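Local coordinates for 4-amino-4-deoxy-L-arabinose transferase or related glycosyltransferases of PMT family (Cupriavidus metallidurans, PDB 5EZM), which probably transfers 4-amino-4-deoxy-L-arabinose from a polyprenyl-phosphate carrier to lipid A, as a zinc-binding, membrane-embedded glycosyltransferase of the GT-C fold, at residues A[376-390]-A[414-428]. Sequence-based numbering, arbitrary orientation. Where two conformers were deposited one is given.
With MPG ([(Z)-octadec-9-enyl] (2R)-2,3-bis(oxidanyl)propanoate), chain I; MPG ([(Z)-octadec-9-enyl] (2R)-2,3-bis(oxidanyl)propanoate), chain B.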
loop_
_atom_site.group_PDB
_atom_site.type_symbol
_atom_site.label_atom_id
_atom_site.label_comp_id
_atom_site.label_asym_id
_atom_site.label_seq_id
_atom_site.Cartn_x
_atom_site.Cartn_y
_atom_site.Cartn_z
ATOM N N LEU A 376 -28.479 -3.469 4.395
ATOM C CA LEU A 376 -28.110 -4.476 5.388
ATOM C C LEU A 376 -28.531 -5.869 4.944
ATOM O O LEU A 376 -27.821 -6.849 5.197
ATOM C CB LEU A 376 -28.740 -4.144 6.740
ATOM C CG LEU A 376 -28.131 -2.983 7.515
ATOM C CD1 LEU A 376 -28.914 -2.725 8.795
ATOM C CD2 LEU A 376 -26.685 -3.294 7.820
ATOM N N ILE A 377 -29.692 -5.981 4.295
ATOM C CA ILE A 377 -30.137 -7.281 3.800
ATOM C C ILE A 377 -29.180 -7.792 2.731
ATOM O O ILE A 377 -28.694 -8.930 2.797
ATOM C CB ILE A 377 -31.577 -7.192 3.268
ATOM C CG1 ILE A 377 -32.550 -6.905 4.412
ATOM C CG2 ILE A 377 -31.948 -8.478 2.546
ATOM C CD1 ILE A 377 -33.981 -6.745 3.965
ATOM N N GLY A 378 -28.891 -6.954 1.731
ATOM C CA GLY A 378 -27.976 -7.373 0.681
ATOM C C GLY A 378 -26.620 -7.789 1.222
ATOM O O GLY A 378 -26.090 -8.849 0.868
ATOM N N MET A 379 -26.044 -6.962 2.100
ATOM C CA MET A 379 -24.715 -7.265 2.619
ATOM C C MET A 379 -24.728 -8.488 3.524
ATOM O O MET A 379 -23.738 -9.226 3.580
ATOM C CB MET A 379 -24.141 -6.061 3.363
ATOM C CG MET A 379 -22.654 -6.195 3.636
ATOM S SD MET A 379 -21.740 -6.557 2.123
ATOM C CE MET A 379 -20.129 -6.972 2.783
ATOM N N ALA A 380 -25.829 -8.719 4.242
ATOM C CA ALA A 380 -25.951 -9.947 5.017
ATOM C C ALA A 380 -25.957 -11.158 4.098
ATOM O O ALA A 380 -25.317 -12.175 4.393
ATOM C CB ALA A 380 -27.219 -9.916 5.871
ATOM N N ILE A 381 -26.658 -11.054 2.966
ATOM C CA ILE A 381 -26.652 -12.135 1.984
ATOM C C ILE A 381 -25.231 -12.408 1.502
ATOM O O ILE A 381 -24.714 -13.522 1.646
ATOM C CB ILE A 381 -27.591 -11.813 0.810
ATOM C CG1 ILE A 381 -29.053 -11.863 1.260
ATOM C CG2 ILE A 381 -27.349 -12.783 -0.340
ATOM C CD1 ILE A 381 -30.050 -11.623 0.139
ATOM N N VAL A 382 -24.574 -11.393 0.930
ATOM C CA VAL A 382 -23.272 -11.652 0.312
ATOM C C VAL A 382 -22.241 -12.079 1.354
ATOM O O VAL A 382 -21.389 -12.932 1.073
ATOM C CB VAL A 382 -22.797 -10.435 -0.508
ATOM C CG1 VAL A 382 -22.958 -9.178 0.271
ATOM C CG2 VAL A 382 -21.347 -10.595 -0.930
ATOM N N ALA A 383 -22.310 -11.538 2.574
ATOM C CA ALA A 383 -21.397 -11.996 3.620
ATOM C C ALA A 383 -21.676 -13.447 4.005
ATOM O O ALA A 383 -20.743 -14.216 4.261
ATOM C CB ALA A 383 -21.490 -11.092 4.847
ATOM N N ALA A 384 -22.952 -13.842 4.046
ATOM C CA ALA A 384 -23.274 -15.245 4.296
ATOM C C ALA A 384 -22.745 -16.138 3.179
ATOM O O ALA A 384 -22.310 -17.271 3.428
ATOM C CB ALA A 384 -24.784 -15.417 4.459
ATOM N N CYS A 385 -22.776 -15.646 1.937
ATOM C CA CYS A 385 -22.177 -16.393 0.837
ATOM C C CYS A 385 -20.669 -16.507 1.008
ATOM O O CYS A 385 -20.078 -17.542 0.679
ATOM C CB CYS A 385 -22.520 -15.733 -0.497
ATOM S SG CYS A 385 -24.234 -15.961 -1.011
ATOM N N GLY A 386 -20.025 -15.452 1.513
ATOM C CA GLY A 386 -18.615 -15.556 1.843
ATOM C C GLY A 386 -18.352 -16.603 2.907
ATOM O O GLY A 386 -17.362 -17.335 2.841
ATOM N N LEU A 387 -19.245 -16.696 3.896
ATOM C CA LEU A 387 -19.105 -17.717 4.930
ATOM C C LEU A 387 -19.245 -19.119 4.347
ATOM O O LEU A 387 -18.466 -20.019 4.685
ATOM C CB LEU A 387 -20.141 -17.486 6.031
ATOM C CG LEU A 387 -20.198 -18.510 7.165
ATOM C CD1 LEU A 387 -18.860 -18.582 7.882
ATOM C CD2 LEU A 387 -21.312 -18.164 8.137
ATOM N N LEU A 388 -20.233 -19.327 3.474
ATOM C CA LEU A 388 -20.401 -20.639 2.854
ATOM C C LEU A 388 -19.241 -20.983 1.929
ATOM O O LEU A 388 -18.867 -22.156 1.819
ATOM C CB LEU A 388 -21.718 -20.697 2.081
ATOM C CG LEU A 388 -22.998 -20.892 2.894
ATOM C CD1 LEU A 388 -24.210 -20.934 1.979
ATOM C CD2 LEU A 388 -22.910 -22.161 3.723
ATOM N N ALA A 389 -18.663 -19.989 1.263
ATOM C CA ALA A 389 -17.601 -20.210 0.293
ATOM C C ALA A 389 -16.210 -20.174 0.910
ATOM O O ALA A 389 -15.230 -20.430 0.203
ATOM C CB ALA A 389 -17.688 -19.170 -0.830
ATOM N N SER A 390 -16.096 -19.865 2.203
ATOM C CA SER A 390 -14.779 -19.797 2.830
ATOM C C SER A 390 -13.991 -21.104 2.766
ATOM O O SER A 390 -12.762 -21.033 2.596
ATOM C CB SER A 390 -14.915 -19.311 4.280
ATOM O OG SER A 390 -15.911 -20.029 4.984
ATOM N N ALA A 414 -13.500 -17.598 7.411
ATOM C CA ALA A 414 -14.830 -17.877 7.938
ATOM C C ALA A 414 -15.132 -17.010 9.152
ATOM O O ALA A 414 -16.229 -16.451 9.268
ATOM C CB ALA A 414 -14.956 -19.357 8.289
ATOM N N VAL A 415 -14.164 -16.876 10.062
ATOM C CA VAL A 415 -14.336 -15.991 11.212
ATOM C C VAL A 415 -14.584 -14.560 10.748
ATOM O O VAL A 415 -15.432 -13.850 11.305
ATOM C CB VAL A 415 -13.114 -16.082 12.148
ATOM C CG1 VAL A 415 -13.126 -14.951 13.167
ATOM C CG2 VAL A 415 -13.086 -17.427 12.856
ATOM N N ALA A 416 -13.861 -14.121 9.714
ATOM C CA ALA A 416 -14.037 -12.761 9.208
ATOM C C ALA A 416 -15.469 -12.530 8.735
ATOM O O ALA A 416 -16.115 -11.544 9.115
ATOM C CB ALA A 416 -13.039 -12.487 8.082
ATOM N N PHE A 417 -15.994 -13.438 7.909
ATOM C CA PHE A 417 -17.375 -13.260 7.472
ATOM C C PHE A 417 -18.351 -13.397 8.635
ATOM O O PHE A 417 -19.432 -12.793 8.609
ATOM C CB PHE A 417 -17.713 -14.244 6.353
ATOM C CG PHE A 417 -17.136 -13.855 5.020
ATOM C CD1 PHE A 417 -17.595 -12.728 4.358
ATOM C CD2 PHE A 417 -16.132 -14.608 4.436
ATOM C CE1 PHE A 417 -17.066 -12.361 3.136
ATOM C CE2 PHE A 417 -15.596 -14.247 3.212
ATOM C CZ PHE A 417 -16.064 -13.122 2.561
ATOM N N VAL A 418 -17.987 -14.156 9.671
ATOM C CA VAL A 418 -18.871 -14.286 10.825
ATOM C C VAL A 418 -18.963 -12.963 11.578
ATOM O O VAL A 418 -20.057 -12.520 11.944
ATOM C CB VAL A 418 -18.413 -15.436 11.741
ATOM C CG1 VAL A 418 -19.071 -15.325 13.108
ATOM C CG2 VAL A 418 -18.771 -16.773 11.114
ATOM N N VAL A 419 -17.825 -12.302 11.812
ATOM C CA VAL A 419 -17.886 -11.022 12.512
ATOM C C VAL A 419 -18.566 -9.973 11.638
ATOM O O VAL A 419 -19.267 -9.089 12.153
ATOM C CB VAL A 419 -16.484 -10.574 12.989
ATOM C CG1 VAL A 419 -15.495 -10.568 11.863
ATOM C CG2 VAL A 419 -16.539 -9.196 13.634
ATOM N N MET A 420 -18.407 -10.063 10.313
ATOM C CA MET A 420 -19.205 -9.213 9.431
ATOM C C MET A 420 -20.696 -9.425 9.672
ATOM O O MET A 420 -21.459 -8.461 9.813
ATOM C CB MET A 420 -18.863 -9.486 7.968
ATOM C CG MET A 420 -17.485 -9.030 7.544
ATOM S SD MET A 420 -17.187 -9.363 5.798
ATOM C CE MET A 420 -15.409 -9.151 5.720
ATOM N N LEU A 421 -21.126 -10.688 9.730
ATOM C CA LEU A 421 -22.539 -10.977 9.956
ATOM C C LEU A 421 -23.005 -10.458 11.310
ATOM O O LEU A 421 -24.115 -9.930 11.432
ATOM C CB LEU A 421 -22.793 -12.480 9.843
ATOM C CG LEU A 421 -22.760 -13.052 8.429
ATOM C CD1 LEU A 421 -22.945 -14.562 8.458
ATOM C CD2 LEU A 421 -23.830 -12.393 7.577
ATOM N N LEU A 422 -22.172 -10.605 12.342
ATOM C CA LEU A 422 -22.523 -10.074 13.655
ATOM C C LEU A 422 -22.742 -8.570 13.588
ATOM O O LEU A 422 -23.783 -8.064 14.022
ATOM C CB LEU A 422 -21.433 -10.416 14.672
ATOM C CG LEU A 422 -21.265 -11.899 15.009
ATOM C CD1 LEU A 422 -20.086 -12.114 15.945
ATOM C CD2 LEU A 422 -22.542 -12.456 15.617
ATOM N N GLY A 423 -21.772 -7.842 13.026
ATOM C CA GLY A 423 -21.926 -6.404 12.878
ATOM C C GLY A 423 -23.181 -6.021 12.114
ATOM O O GLY A 423 -23.863 -5.055 12.467
ATOM N N ILE A 424 -23.507 -6.777 11.062
ATOM C CA ILE A 424 -24.728 -6.507 10.305
ATOM C C ILE A 424 -25.954 -6.705 11.187
ATOM O O ILE A 424 -26.895 -5.899 11.164
ATOM C CB ILE A 424 -24.781 -7.397 9.050
ATOM C CG1 ILE A 424 -23.692 -6.988 8.059
ATOM C CG2 ILE A 424 -26.163 -7.345 8.396
ATOM C CD1 ILE A 424 -23.640 -7.865 6.837
ATOM N N ALA A 425 -25.955 -7.772 11.990
ATOM C CA ALA A 425 -27.102 -8.072 12.842
ATOM C C ALA A 425 -27.310 -6.985 13.891
ATOM O O ALA A 425 -28.424 -6.473 14.059
ATOM C CB ALA A 425 -26.914 -9.436 13.505
ATOM N N VAL A 426 -26.246 -6.617 14.608
ATOM C CA VAL A 426 -26.400 -5.587 15.630
ATOM C C VAL A 426 -26.714 -4.235 14.990
ATOM O O VAL A 426 -27.427 -3.414 15.581
ATOM C CB VAL A 426 -25.155 -5.531 16.538
ATOM C CG1 VAL A 426 -23.894 -5.474 15.720
ATOM C CG2 VAL A 426 -25.227 -4.343 17.482
ATOM N N ALA A 427 -26.227 -3.990 13.771
ATOM C CA ALA A 427 -26.616 -2.774 13.061
ATOM C C ALA A 427 -28.113 -2.765 12.775
ATOM O O ALA A 427 -28.779 -1.732 12.930
ATOM C CB ALA A 427 -25.822 -2.639 11.763
ATOM N N ARG A 428 -28.661 -3.912 12.364
ATOM C CA ARG A 428 -30.105 -4.010 12.176
ATOM C C ARG A 428 -30.847 -3.789 13.488
ATOM O O ARG A 428 -31.935 -3.203 13.501
ATOM C CB ARG A 428 -30.469 -5.368 11.573
ATOM C CG ARG A 428 -31.962 -5.564 11.346
ATOM C CD ARG A 428 -32.538 -4.444 10.496
ATOM N NE ARG A 428 -33.971 -4.606 10.272
ATOM C CZ ARG A 428 -34.915 -4.095 11.056
ATOM N NH1 ARG A 428 -34.581 -3.384 12.126
ATOM N NH2 ARG A 428 -36.196 -4.296 10.772
HETATM C C2 MPG I . -26.428 -5.816 -2.884
HETATM C C3 MPG I . -27.443 -4.964 -2.132
HETATM C C4 MPG I . -28.398 -4.247 -3.072
HETATM C C5 MPG I . -29.293 -3.243 -2.329
HETATM C C6 MPG I . -30.090 -2.360 -3.298
HETATM C C7 MPG I . -30.951 -1.317 -2.564
HETATM C C8 MPG I . -31.666 -0.351 -3.540
HETATM C C1 MPG I . -25.304 -6.309 -1.968
HETATM C C2 MPG B . -30.932 -8.754 8.062
HETATM C C3 MPG B . -29.820 -9.150 9.024
HETATM C C4 MPG B . -29.584 -10.652 9.032
HETATM C C5 MPG B . -28.521 -11.074 10.059
HETATM C C6 MPG B . -28.069 -12.528 9.861
HETATM C C7 MPG B . -26.866 -12.878 10.754
HETATM C C1 MPG B . -31.240 -7.255 8.115
#
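Helices 376-389 and 414-428 run antiparallel at 157° between their directions, their axes approaching to 8.4 Å; the CA atoms of Ala380 and Leu421, and of Leu387 and Ala414, are nearest neighbours across the pair. The Phe417 ring lies flat on the backbone of Gly386. Gly386 CA sits over the centre of the ring, 3.5 Å from its centroid, in a CH-pi contact. Were Phe417 an alanine, Gly386 would probably lose its aromatic cover and a gap would be likely to open beside Ala383. Knobs-into-holes packing carries the rest. Ala383 fits among Phe417, Met420, Leu421 and Ile424, and its CB meets Leu421 CD2 at 3.8 Å. Leu387, with CG anti to the backbone N (chi1 177°), sends CD1 to Val418 CG2 at 3.7 Å, while its CD2 meets Leu421 CD1. Ile424 fills the hole formed by Leu376, Met379, Ala380 and Ala383; its CG2 lies 3.8 Å from Ala380 CB. At one end, Ser390 OG donates a hydrogen bond to Leu387 O, 2.6 Å, within its own segment and rests on Ala414 CB. The MPG of chain B runs past Ala380, Leu421, Ala425 and Arg428; that of chain I lies against Gly378 CA. Helix 435-456 touches both helices, through Tyr442 on Leu376 and Met379 and Phe450 on Met420. This is an antiparallel pair of predicted transmembrane helices, with the larger side chains of 414-428 packed against Ala380, Ala383 and Gly386, within the membrane domain of a GT-C glycosyltransferase and away from the zinc site.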